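Local coordinates for sensor protein (Pseudomonas syringae pv. tomato, PDB 2R8R) that probably serves as a membrane-bound sensor histidine kinase that phosphorylates itself with ATP in a two-component system, represented here by its N-terminal KdpD domain, at residues 22-27 with 48-53; 29-34 with 55-60; 39-44 with 73-78; 88-93 with 111-116; 159-164 with 206-211. All blocks are in the same frame, centred on the assembly; numbering follows the deposited sequence.

Interaction 1 (22-27 with 48-53); sequences AMLQAA and AETEAL
Leu24 and Leu53 face each other where two helices run side by side, and their CB atoms stand 3.9 Å apart. From this central pair each leucine sends one methyl to a further partner. Leu24 CD1 comes over the start of the neighbouring helix, where it lies 3.7 Å from Thr50 CG2 and 3.6 Å from the carbonyl Thr50 O; the two side chains cross at about a right angle. In return Leu53 CD1 presses on the carboxamide of Gln25, with Gln25 CD 3.7 Å away. A bend in the glutamine chain (chi2 -69°) makes this possible, because it folds the amide across the leucine methyl.

A second shell surrounds these groups. Gln25 NE2 has a weak hydrogen bond to Tyr21 OH, and Thr50 and Leu53 also touch Tyr21. Farther along, His28 NE2 bonds to Leu53 O, adding a polar tie between the two helices. On its inner side Leu24 packs against Leu57 and Leu89, so the pair continues into the layer between helix 19-32 and the central sheet.

The segment axes approach to 9.9 Å and diverge by 29°, both helices running in the same general direction. Thr50 also touches Thr20, part of what is probably the Walker A P-loop, which places helix 48-54 beside the likely nucleotide site. No hydrogen bond links the two six-residue segments themselves, which implies that their cohesion comes from van der Waals packing of leucine methyls on aliphatic, amide and carbonyl atoms.

Interaction 2 (29-34 with 55-60); sequences AQLRQG and NGLPQQ
Leu31 spreads its two methyls over three consecutive residues of the loop 55-60. Its CG lies anti to the backbone N (chi1 -172°), and with chi2 at 69° the branches fork toward the loop. CD2 takes the nearer position, with Leu31 CD2 3.5 Å from the carbonyl Gly56 O and 4.0 Å from Leu57 CD2. The other branch leans on the proline ring, Leu31 CD1 to Pro58 CD being 4.2 Å. Leu57, its CG beside the backbone N (chi1 -66°), offers CD2 to Leu31 while its CD1 goes inward to Leu24 and Leu89, and the two leucines slide past each other.

Leu31 stands in the last turn of helix 19-32, which ends in a Schellman motif. Gly34, with positive phi, is its C-prime residue, and Gly34 N donates to Leu31 O over 2.9 Å. Leu31 thus serves the helix end with its carbonyl, beside the longer bond that Gln30 O accepts, and covers the loop with its side chain. Leu57 is buried and also touches His28, whereas Gly56 and Pro58 lie at the surface. Gln59 NE2 makes a weak bond to Leu57 O. Ala39 N donates to Pro58 O and Gln60 N to Ala39 O, along edge strand 37-39.

Interaction 3 (39-44 with 73-78); sequences AGVVET and EEMDLD
The chain turns a corner at Gly40 and passes Met75, whose CA comes within 5.4 Å of Val41 CA just as the second segment leaves strand 70-74. Met75, present as selenomethionine, lays the first part of its side chain over this corner. Its CG is anti to the backbone N (chi1 -178°) and lies 3.9 Å from the carbonyl Gly40 O. With no side chain, Gly40 leaves room for the selenium. Val41 reaches Met75 from the next position, with Val41 CG1 4.0 Å from Met75 CB, and the two side chains cross at about a right angle. The rest of the methionine leads away from this segment, toward Asp109 and Val90.

Polar links across the contact run through water. One molecule lies 2.8 Å from Gly40 O and accepts from Asp76 N at 2.9 Å. A second donates to both Glu43 OE2 and Glu73 OE1. These carboxylate oxygens are 5.1 Å apart, and the bridging water would be expected to soften the repulsion between like charges; Glu73 OE2 has a salt bridge to Arg64. Asp76 is the centre of an inverse gamma turn and also the N-cap of the following helix, its OD1 accepting from Ala79 N.

The corner itself is held from the sheet side, where Gly40 and Val41 form backbone hydrogen bonds with Leu89 and Val41 another with Asp91. Val41 and Met75 both rest on Val90 of strand 87-90 and on helix 106-115, through Arg106 and Asp109, so the contact fills the junction between the central sheet, that helix and the small antiparallel hairpin 63-74.

Interaction 4 (88-93 with 111-116); sequences VLVDEL and QELLAA
Val88, Val90 and Leu113 make the whole of this contact, and one methyl carries it. Leu113 CD1 faces the pair of valines, 4.3 Å from Val88 CG1 and 4.4 Å from Val90 CG2. The valines are two residues apart on one strand and therefore point to the same face of the sheet; both place CG1 anti to the backbone N, with chi1 at -179° in Val88. Leu113 points at the strand, and with its CG beside the backbone N (chi1 -65°) carries CD1 to both valines. All three residues are buried, yet the separations are those of easy van der Waals contact, and the backbones stay well apart, with Val88 CA 8.2 Å from Leu113 CA.

Strand 87-90, helix 106-115 and strand 119-125 form a beta-alpha-beta unit, the recurring element of P-loop NTPase folds, and this is its internal packing of helix on first strand. Leu113 touches Val120 of the second strand too, and so lies over both. The opposite face of strand 87-90 is covered by helix 19-32, where Leu89 meets Met23, Leu24 and Ala27. At the strand's end Asp91 OD1 bonds to Thr20 OG1 and Thr123 OG1, a hydrophobic strand running into an acidic residue in a manner consistent with a Walker B motif.

The other face of the helix looks outward, and Ala115 and Ala116 at its C-terminal end are exposed in the chain. Glu112 is only partly covered and lies alongside helix 77-83, touching Leu77 and Leu81.

Interaction 5 (159-164 with 206-211); sequences LVLIDL and QTAAAQ
Leu159 and Leu161 both hold CG anti to the backbone N, with chi1 of -176° in Leu159, and this extends the two side chains from one face of strand 158-161 toward helix 194-209. Leu159 is modelled with a second torsion of 115°, near an eclipsed position, and in this form a methyl rests on the helix. Leu159 CD2 lies 3.8 Å from Ala208 CA and 3.9 Å from Ala208 CB. The alanine methyl points between the two leucines, for Ala208 CB is also 4.1 Å from Leu161 CB. Gln211 swings its amide back toward the strand, leaving Gln211 NE2 4.2 Å from Leu159 CB; that nitrogen bonds to Leu153 O.

Strand 158-161 is an outermost strand of the parallel sheet, and helix 194-209 packs on its face. Leu161 continues the packing onto Ala204 and Met205, while Leu159 touches Val9 on the adjoining strand. The short alanine side chain allows strand and helix to come close, Leu161 CA being 6.4 Å from Ala208 CA. No hydrogen bond joins the segments, so their direct contact rests mainly on apolar packing at a partly exposed surface, with the salt bridge of Asp163 OD1 to Arg201 as a polar tie nearby.

Interactions 3 and 4 are the buried contacts, 1 and 2 are partly buried, and 5 lies at the surface. Interactions 1 and 2 share helix 19-32 and meet through Leu24 and Leu57. Both pack on Leu89, the other face of whose strand meets interaction 4, so strand 87-90 is packed on both faces. Interactions 3 and 4 are joined by backbone bonds such as Gly40 N to Leu89 O. Interaction 5 covers the far edge of the same sheet, its centre about 25 Å from the centres of interactions 2 and 3. Packing is largely aliphatic; interaction 3 differs in having bridging waters, one of which links two carboxylates.

Interaction 1 (22-27 with 48-53)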
# COMPACT_ATOMS: atom_id res chain seq x y z
N ALA A 22 -0.51 -9.67 -4.53
CA ALA A 22 0.83 -10.22 -4.29
C ALA A 22 1.15 -10.32 -2.80
O ALA A 22 1.62 -11.35 -2.32
CB ALA A 22 1.91 -9.43 -5.03
N MSE A 23 0.86 -9.25 -2.06
CA MSE A 23 1.01 -9.27 -0.63
C MSE A 23 0.18 -10.38 0.07
O MSE A 23 0.68 -11.01 1.02
CB MSE A 23 0.68 -7.89 -0.04
CG MSE A 23 0.76 -7.90 1.50
SE MSE A 23 0.32 -6.22 2.37
CE MSE A 23 -1.56 -6.06 1.83
N LEU A 24 -1.06 -10.59 -0.39
CA LEU A 24 -1.93 -11.55 0.25
C LEU A 24 -1.51 -12.98 -0.05
O LEU A 24 -1.60 -13.83 0.85
CB LEU A 24 -3.40 -11.30 -0.11
CG LEU A 24 -4.03 -9.99 0.43
CD1 LEU A 24 -5.51 -9.97 0.04
CD2 LEU A 24 -3.87 -9.85 1.93
N GLN A 25 -1.01 -13.23 -1.28
CA GLN A 25 -0.41 -14.53 -1.63
C GLN A 25 0.86 -14.81 -0.85
O GLN A 25 1.10 -15.93 -0.43
CB GLN A 25 -0.09 -14.64 -3.13
CG GLN A 25 -1.30 -14.78 -4.07
CD GLN A 25 -2.03 -16.13 -3.93
OE1 GLN A 25 -1.77 -16.91 -2.99
NE2 GLN A 25 -2.92 -16.42 -4.86
N ALA A 26 1.69 -13.79 -0.64
CA ALA A 26 2.89 -13.96 0.17
C ALA A 26 2.49 -14.32 1.59
O ALA A 26 3.11 -15.16 2.24
CB ALA A 26 3.75 -12.70 0.15
N ALA A 27 1.42 -13.70 2.05
CA ALA A 27 0.92 -13.87 3.42
C ALA A 27 0.35 -15.29 3.67
O ALA A 27 0.50 -15.85 4.74
CB ALA A 27 -0.11 -12.81 3.71
N ALA A 48 -13.07 -9.62 -6.19
CA ALA A 48 -13.53 -10.83 -5.51
C ALA A 48 -12.38 -11.81 -5.19
O ALA A 48 -12.47 -12.56 -4.23
CB ALA A 48 -14.63 -11.52 -6.32
N GLU A 49 -11.32 -11.81 -6.00
CA GLU A 49 -10.25 -12.78 -5.81
C GLU A 49 -9.38 -12.36 -4.64
O GLU A 49 -8.84 -13.20 -3.92
CB GLU A 49 -9.41 -12.99 -7.09
CG GLU A 49 -8.57 -11.78 -7.55
CD GLU A 49 -7.67 -12.08 -8.76
OE1 GLU A 49 -7.58 -13.27 -9.18
OE2 GLU A 49 -7.05 -11.11 -9.27
N THR A 50 -9.28 -11.06 -4.45
CA THR A 50 -8.50 -10.46 -3.37
C THR A 50 -9.32 -10.52 -2.08
O THR A 50 -8.80 -10.86 -1.01
CB THR A 50 -8.07 -9.02 -3.80
OG1 THR A 50 -7.35 -9.11 -5.03
CG2 THR A 50 -7.18 -8.36 -2.78
N GLU A 51 -10.60 -10.25 -2.18
CA GLU A 51 -11.50 -10.48 -1.07
C GLU A 51 -11.47 -11.97 -0.60
O GLU A 51 -11.45 -12.24 0.61
CB GLU A 51 -12.91 -9.96 -1.44
CG GLU A 51 -13.90 -9.82 -0.27
CD GLU A 51 -13.35 -9.08 1.00
OE1 GLU A 51 -13.19 -7.84 1.00
OE2 GLU A 51 -13.11 -9.76 2.03
N ALA A 52 -11.39 -12.92 -1.53
CA ALA A 52 -11.30 -14.36 -1.14
C ALA A 52 -9.96 -14.72 -0.47
O ALA A 52 -9.92 -15.57 0.41
CB ALA A 52 -11.59 -15.29 -2.32
N LEU A 53 -8.85 -14.10 -0.88
CA LEU A 53 -7.60 -14.30 -0.15
C LEU A 53 -7.65 -13.69 1.27
O LEU A 53 -7.22 -14.30 2.25
CB LEU A 53 -6.40 -13.73 -0.93
CG LEU A 53 -5.99 -14.56 -2.16
CD1 LEU A 53 -4.75 -13.92 -2.81
CD2 LEU A 53 -5.76 -16.02 -1.76

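Interaction 2 (29-34 with 55-60)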
# COMPACT_ATOMS: atom_id res chain seq x y z
N ALA A 29 1.40 -17.99 1.98
CA ALA A 29 2.56 -18.88 2.08
C ALA A 29 3.04 -18.89 3.51
O ALA A 29 3.24 -19.94 4.07
CB ALA A 29 3.70 -18.51 1.09
N GLN A 30 3.19 -17.72 4.12
CA GLN A 30 3.57 -17.66 5.53
C GLN A 30 2.58 -18.36 6.46
O GLN A 30 2.99 -19.07 7.39
CB GLN A 30 3.74 -16.21 5.96
CG GLN A 30 4.86 -15.43 5.26
CD GLN A 30 6.25 -16.08 5.36
OE1 GLN A 30 6.82 -16.46 4.35
NE2 GLN A 30 6.79 -16.18 6.57
N LEU A 31 1.28 -18.19 6.22
CA LEU A 31 0.24 -18.82 7.06
C LEU A 31 0.41 -20.35 7.01
O LEU A 31 0.40 -21.02 8.04
CB LEU A 31 -1.16 -18.40 6.63
CG LEU A 31 -2.35 -18.81 7.52
CD1 LEU A 31 -2.36 -18.05 8.89
CD2 LEU A 31 -3.67 -18.64 6.82
N ARG A 32 0.62 -20.87 5.81
CA ARG A 32 0.82 -22.29 5.60
C ARG A 32 2.04 -22.84 6.33
O ARG A 32 2.03 -23.99 6.74
CB ARG A 32 0.98 -22.59 4.11
CG ARG A 32 -0.32 -22.57 3.37
CD ARG A 32 -0.14 -23.14 2.00
NE ARG A 32 0.80 -22.40 1.13
CZ ARG A 32 0.47 -21.41 0.28
NH1 ARG A 32 -0.78 -20.97 0.15
NH2 ARG A 32 1.43 -20.86 -0.46
N GLN A 33 3.08 -22.05 6.46
CA GLN A 33 4.26 -22.48 7.18
C GLN A 33 4.14 -22.25 8.72
O GLN A 33 5.13 -22.35 9.44
CB GLN A 33 5.46 -21.72 6.63
CG GLN A 33 5.73 -21.97 5.14
CD GLN A 33 6.64 -20.89 4.55
OE1 GLN A 33 7.47 -20.34 5.27
NE2 GLN A 33 6.48 -20.58 3.26
N GLY A 34 2.93 -21.93 9.20
CA GLY A 34 2.66 -21.79 10.63
C GLY A 34 2.83 -20.40 11.23
O GLY A 34 2.72 -20.27 12.44
N ASN A 55 -10.23 -13.26 3.19
CA ASN A 55 -11.12 -14.00 4.06
C ASN A 55 -10.54 -15.31 4.58
O ASN A 55 -11.08 -15.87 5.52
CB ASN A 55 -12.49 -14.24 3.38
CG ASN A 55 -13.37 -12.95 3.35
OD1 ASN A 55 -14.24 -12.82 2.47
ND2 ASN A 55 -13.14 -12.01 4.32
N GLY A 56 -9.42 -15.76 4.02
CA GLY A 56 -8.66 -16.86 4.60
C GLY A 56 -7.59 -16.49 5.63
O GLY A 56 -6.86 -17.37 6.10
N LEU A 57 -7.47 -15.20 5.96
CA LEU A 57 -6.45 -14.72 6.86
C LEU A 57 -7.11 -14.11 8.10
O LEU A 57 -8.18 -13.51 7.99
CB LEU A 57 -5.60 -13.64 6.17
CG LEU A 57 -4.73 -14.06 4.98
CD1 LEU A 57 -4.25 -12.83 4.19
CD2 LEU A 57 -3.57 -14.92 5.43
N PRO A 58 -6.48 -14.28 9.28
CA PRO A 58 -6.99 -13.56 10.43
C PRO A 58 -6.98 -12.05 10.16
O PRO A 58 -6.07 -11.53 9.48
CB PRO A 58 -6.00 -13.93 11.53
CG PRO A 58 -5.42 -15.24 11.07
CD PRO A 58 -5.29 -15.08 9.62
N GLN A 59 -7.98 -11.36 10.71
CA GLN A 59 -8.18 -9.94 10.45
C GLN A 59 -8.42 -9.17 11.73
O GLN A 59 -9.19 -9.62 12.59
CB GLN A 59 -9.36 -9.77 9.52
CG GLN A 59 -9.08 -10.29 8.10
CD GLN A 59 -10.36 -10.42 7.33
OE1 GLN A 59 -11.18 -9.53 7.34
NE2 GLN A 59 -10.54 -11.53 6.65
N GLN A 60 -7.75 -8.01 11.86
CA GLN A 60 -7.93 -7.16 13.03
C GLN A 60 -8.96 -6.08 12.73
O GLN A 60 -8.72 -5.25 11.89
CB GLN A 60 -6.60 -6.54 13.40
CG GLN A 60 -6.60 -5.68 14.65
CD GLN A 60 -6.74 -6.49 15.92
OE1 GLN A 60 -5.94 -7.39 16.20
NE2 GLN A 60 -7.79 -6.18 16.72

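Interaction 3 (39-44 with 73-78)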
# COMPACT_ATOMS: atom_id res chain seq x y z
N ALA A 39 -4.01 -9.50 9.33
CA ALA A 39 -4.31 -8.38 8.47
C ALA A 39 -4.64 -7.19 9.36
O ALA A 39 -5.57 -7.25 10.16
CB ALA A 39 -5.47 -8.72 7.52
N GLY A 40 -3.83 -6.13 9.24
CA GLY A 40 -4.05 -4.88 9.99
C GLY A 40 -4.92 -3.92 9.22
O GLY A 40 -5.96 -3.46 9.71
N VAL A 41 -4.51 -3.63 7.99
CA VAL A 41 -5.36 -2.93 7.04
C VAL A 41 -5.08 -3.44 5.64
O VAL A 41 -3.95 -3.44 5.19
CB VAL A 41 -5.22 -1.36 7.14
CG1 VAL A 41 -3.78 -0.90 7.20
CG2 VAL A 41 -6.08 -0.67 6.03
N VAL A 42 -6.13 -3.87 4.95
CA VAL A 42 -6.01 -4.41 3.60
C VAL A 42 -7.15 -3.87 2.76
O VAL A 42 -8.30 -4.01 3.11
CB VAL A 42 -5.98 -5.96 3.57
CG1 VAL A 42 -5.93 -6.49 2.11
CG2 VAL A 42 -4.79 -6.49 4.38
N GLU A 43 -6.79 -3.25 1.64
CA GLU A 43 -7.75 -2.71 0.67
C GLU A 43 -7.96 -3.68 -0.50
O GLU A 43 -7.12 -3.81 -1.37
CB GLU A 43 -7.22 -1.37 0.13
CG GLU A 43 -6.96 -0.34 1.17
CD GLU A 43 -8.23 0.12 1.90
OE1 GLU A 43 -9.37 -0.19 1.44
OE2 GLU A 43 -8.06 0.81 2.93
N THR A 44 -9.10 -4.34 -0.53
CA THR A 44 -9.37 -5.29 -1.60
C THR A 44 -9.99 -4.61 -2.84
O THR A 44 -9.96 -5.13 -3.96
CB THR A 44 -10.27 -6.41 -1.11
OG1 THR A 44 -11.49 -5.84 -0.63
CG2 THR A 44 -9.57 -7.20 -0.02
N GLU A 73 -11.56 4.90 8.45
CA GLU A 73 -11.12 3.61 9.02
C GLU A 73 -9.61 3.65 9.17
O GLU A 73 -8.90 4.10 8.28
CB GLU A 73 -11.47 2.44 8.10
CG GLU A 73 -12.94 2.29 7.72
CD GLU A 73 -13.12 1.36 6.54
OE1 GLU A 73 -12.32 1.44 5.58
OE2 GLU A 73 -14.05 0.51 6.56
N GLU A 74 -9.11 3.23 10.33
CA GLU A 74 -7.68 3.04 10.53
C GLU A 74 -7.43 1.68 11.12
O GLU A 74 -8.27 1.11 11.80
CB GLU A 74 -7.11 4.04 11.56
CG GLU A 74 -6.61 5.37 11.07
CD GLU A 74 -5.96 5.34 9.74
OE1 GLU A 74 -5.19 4.40 9.48
OE2 GLU A 74 -6.21 6.29 8.97
N MSE A 75 -6.22 1.20 10.86
CA MSE A 75 -5.65 0.09 11.54
C MSE A 75 -5.69 0.32 13.06
O MSE A 75 -5.40 1.45 13.57
CB MSE A 75 -4.22 -0.04 11.07
CG MSE A 75 -3.50 -1.16 11.65
SE MSE A 75 -1.63 -1.10 11.13
CE MSE A 75 -1.14 0.56 11.86
N ASP A 76 -6.09 -0.73 13.77
CA ASP A 76 -6.12 -0.71 15.21
C ASP A 76 -4.75 -1.08 15.75
O ASP A 76 -4.51 -2.19 16.19
CB ASP A 76 -7.20 -1.64 15.72
CG ASP A 76 -7.46 -1.46 17.18
OD1 ASP A 76 -6.76 -0.69 17.86
OD2 ASP A 76 -8.42 -2.09 17.66
N LEU A 77 -3.86 -0.10 15.74
CA LEU A 77 -2.47 -0.27 16.13
C LEU A 77 -2.32 -0.82 17.56
O LEU A 77 -1.52 -1.74 17.81
CB LEU A 77 -1.78 1.10 16.01
CG LEU A 77 -0.28 1.22 16.33
CD1 LEU A 77 0.56 0.27 15.44
CD2 LEU A 77 0.17 2.71 16.18
N ASP A 78 -3.08 -0.23 18.48
CA ASP A 78 -3.09 -0.62 19.87
C ASP A 78 -3.47 -2.08 20.04
O ASP A 78 -2.84 -2.76 20.78
CB ASP A 78 -4.10 0.23 20.66
CG ASP A 78 -3.62 1.64 20.92
OD1 ASP A 78 -2.73 2.08 20.18
OD2 ASP A 78 -4.14 2.30 21.87
O HOH W 1 -6.73 -3.20 12.37
O HOH W 2 -9.20 0.92 5.17

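Interaction 4 (88-93 with 111-116)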
# COMPACT_ATOMS: atom_id res chain seq x y z
N VAL A 88 2.22 -8.60 10.34
CA VAL A 88 1.04 -7.75 10.08
C VAL A 88 1.04 -7.25 8.63
O VAL A 88 2.07 -6.79 8.11
CB VAL A 88 0.88 -6.57 11.10
CG1 VAL A 88 -0.37 -5.74 10.81
CG2 VAL A 88 0.78 -7.12 12.50
N LEU A 89 -0.11 -7.39 7.98
CA LEU A 89 -0.32 -6.89 6.64
C LEU A 89 -0.95 -5.50 6.67
O LEU A 89 -2.00 -5.28 7.31
CB LEU A 89 -1.22 -7.83 5.83
CG LEU A 89 -0.83 -9.30 5.94
CD1 LEU A 89 -1.76 -10.08 5.01
CD2 LEU A 89 0.64 -9.50 5.62
N VAL A 90 -0.26 -4.57 6.02
CA VAL A 90 -0.60 -3.13 6.06
C VAL A 90 -0.52 -2.51 4.65
O VAL A 90 0.58 -2.21 4.16
CB VAL A 90 0.34 -2.35 7.01
CG1 VAL A 90 -0.03 -0.82 7.04
CG2 VAL A 90 0.33 -2.98 8.43
N ASP A 91 -1.67 -2.37 3.98
CA ASP A 91 -1.76 -1.66 2.71
C ASP A 91 -1.42 -0.19 2.87
O ASP A 91 -1.66 0.39 3.92
CB ASP A 91 -3.15 -1.83 2.06
CG ASP A 91 -3.15 -2.85 0.93
OD1 ASP A 91 -2.22 -2.80 0.08
OD2 ASP A 91 -4.07 -3.69 0.88
N GLU A 92 -0.81 0.39 1.85
CA GLU A 92 -0.67 1.84 1.72
C GLU A 92 0.27 2.53 2.71
O GLU A 92 -0.16 3.25 3.61
CB GLU A 92 -2.06 2.49 1.66
CG GLU A 92 -2.75 2.03 0.36
CD GLU A 92 -4.18 2.53 0.14
OE1 GLU A 92 -4.65 3.45 0.87
OE2 GLU A 92 -4.81 1.97 -0.81
N LEU A 93 1.56 2.33 2.45
CA LEU A 93 2.67 2.75 3.30
C LEU A 93 2.74 4.29 3.48
O LEU A 93 3.18 4.79 4.54
CB LEU A 93 3.98 2.23 2.67
CG LEU A 93 5.36 2.54 3.25
CD1 LEU A 93 5.52 2.12 4.75
CD2 LEU A 93 6.41 1.88 2.38
N GLN A 111 6.54 1.55 11.80
CA GLN A 111 7.82 1.54 12.50
C GLN A 111 7.61 1.03 13.92
O GLN A 111 8.43 0.30 14.41
CB GLN A 111 8.53 2.93 12.52
CG GLN A 111 8.97 3.55 11.19
CD GLN A 111 9.92 2.68 10.39
OE1 GLN A 111 10.88 2.13 10.93
NE2 GLN A 111 9.67 2.57 9.08
N GLU A 112 6.50 1.41 14.55
CA GLU A 112 6.18 0.97 15.91
C GLU A 112 5.96 -0.53 16.05
O GLU A 112 6.38 -1.13 17.02
CB GLU A 112 4.93 1.69 16.48
CG GLU A 112 4.85 1.57 17.98
CD GLU A 112 3.72 2.32 18.63
OE1 GLU A 112 2.75 2.69 17.95
OE2 GLU A 112 3.81 2.51 19.88
N LEU A 113 5.27 -1.11 15.08
CA LEU A 113 5.09 -2.57 15.02
C LEU A 113 6.44 -3.23 14.87
O LEU A 113 6.71 -4.19 15.53
CB LEU A 113 4.21 -2.97 13.82
CG LEU A 113 2.75 -2.50 13.84
CD1 LEU A 113 2.16 -2.61 12.46
CD2 LEU A 113 1.98 -3.32 14.91
N LEU A 114 7.26 -2.69 13.98
CA LEU A 114 8.59 -3.23 13.70
C LEU A 114 9.53 -3.17 14.92
O LEU A 114 10.29 -4.10 15.15
CB LEU A 114 9.20 -2.50 12.51
CG LEU A 114 8.62 -2.69 11.10
CD1 LEU A 114 9.29 -1.65 10.13
CD2 LEU A 114 8.84 -4.07 10.67
N ALA A 115 9.43 -2.08 15.71
CA ALA A 115 10.20 -1.93 16.96
C ALA A 115 9.75 -2.93 18.03
O ALA A 115 10.53 -3.30 18.88
CB ALA A 115 10.15 -0.49 17.50
N ALA A 116 8.49 -3.36 17.95
CA ALA A 116 7.93 -4.40 18.83
C ALA A 116 8.26 -5.81 18.36
O ALA A 116 7.85 -6.77 18.98
CB ALA A 116 6.40 -4.24 18.98

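Interaction 5 (159-164 with 206-211)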
# COMPACT_ATOMS: atom_id res chain seq x y z
N LEU A 159 12.37 -5.54 -0.68
CA LEU A 159 11.54 -4.81 -1.60
C LEU A 159 11.26 -5.69 -2.80
O LEU A 159 12.19 -6.27 -3.39
CB LEU A 159 12.23 -3.50 -2.03
CG LEU A 159 11.39 -2.58 -2.93
CD1 LEU A 159 11.06 -1.28 -2.21
CD2 LEU A 159 12.11 -2.29 -4.21
N VAL A 160 9.99 -5.81 -3.18
CA VAL A 160 9.64 -6.51 -4.41
C VAL A 160 8.86 -5.61 -5.35
O VAL A 160 7.89 -4.96 -4.94
CB VAL A 160 8.92 -7.89 -4.13
CG1 VAL A 160 7.71 -7.73 -3.31
CG2 VAL A 160 8.59 -8.61 -5.41
N LEU A 161 9.32 -5.54 -6.61
CA LEU A 161 8.58 -4.85 -7.69
C LEU A 161 7.48 -5.71 -8.28
O LEU A 161 7.73 -6.83 -8.73
CB LEU A 161 9.56 -4.41 -8.81
CG LEU A 161 9.00 -3.57 -9.97
CD1 LEU A 161 8.39 -2.27 -9.45
CD2 LEU A 161 10.13 -3.35 -11.05
N ILE A 162 6.25 -5.19 -8.23
CA ILE A 162 5.08 -5.81 -8.84
C ILE A 162 4.85 -4.99 -10.11
O ILE A 162 4.55 -3.80 -10.06
CB ILE A 162 3.85 -5.82 -7.91
CG1 ILE A 162 4.22 -6.46 -6.56
CG2 ILE A 162 2.61 -6.45 -8.58
CD1 ILE A 162 4.59 -7.89 -6.64
N ASP A 163 5.05 -5.65 -11.25
CA ASP A 163 5.11 -4.99 -12.54
C ASP A 163 3.89 -5.41 -13.38
O ASP A 163 3.37 -6.50 -13.23
CB ASP A 163 6.43 -5.36 -13.21
CG ASP A 163 6.63 -4.71 -14.55
OD1 ASP A 163 6.40 -3.49 -14.71
OD2 ASP A 163 7.11 -5.43 -15.45
N LEU A 164 3.44 -4.51 -14.23
CA LEU A 164 2.36 -4.77 -15.15
C LEU A 164 2.51 -3.81 -16.33
O LEU A 164 2.71 -2.63 -16.12
CB LEU A 164 1.01 -4.58 -14.44
CG LEU A 164 -0.21 -5.13 -15.18
CD1 LEU A 164 -0.29 -6.68 -15.05
CD2 LEU A 164 -1.48 -4.45 -14.77
N GLN A 206 13.41 1.98 -11.75
CA GLN A 206 14.60 2.71 -11.33
C GLN A 206 14.69 2.73 -9.81
O GLN A 206 15.75 2.53 -9.24
CB GLN A 206 14.57 4.12 -11.88
CG GLN A 206 14.85 4.24 -13.38
CD GLN A 206 14.60 5.68 -13.90
OE1 GLN A 206 13.91 6.48 -13.23
NE2 GLN A 206 15.12 5.99 -15.09
N THR A 207 13.57 2.98 -9.13
CA THR A 207 13.49 2.86 -7.67
C THR A 207 13.93 1.47 -7.17
O THR A 207 14.75 1.40 -6.27
CB THR A 207 12.09 3.17 -7.12
OG1 THR A 207 11.71 4.50 -7.51
CG2 THR A 207 12.05 3.05 -5.54
N ALA A 208 13.39 0.40 -7.77
CA ALA A 208 13.71 -0.97 -7.35
C ALA A 208 15.17 -1.33 -7.59
O ALA A 208 15.75 -2.11 -6.81
CB ALA A 208 12.79 -2.00 -8.01
N ALA A 209 15.76 -0.80 -8.66
CA ALA A 209 17.13 -1.11 -9.01
C ALA A 209 18.13 -0.41 -8.08
O ALA A 209 19.19 -0.97 -7.77
CB ALA A 209 17.41 -0.74 -10.47
N ALA A 210 17.77 0.81 -7.65
CA ALA A 210 18.57 1.60 -6.71
C ALA A 210 18.57 1.05 -5.28
O ALA A 210 19.35 1.53 -4.45
CB ALA A 210 18.09 3.06 -6.71
N GLN A 211 17.70 0.08 -4.97
CA GLN A 211 17.67 -0.54 -3.63
C GLN A 211 18.79 -1.56 -3.50
O GLN A 211 19.45 -1.63 -2.46
CB GLN A 211 16.32 -1.21 -3.35
CG GLN A 211 16.09 -1.76 -1.89
CD GLN A 211 15.29 -0.80 -0.95
OE1 GLN A 211 15.02 0.35 -1.30
NE2 GLN A 211 14.93 -1.30 0.24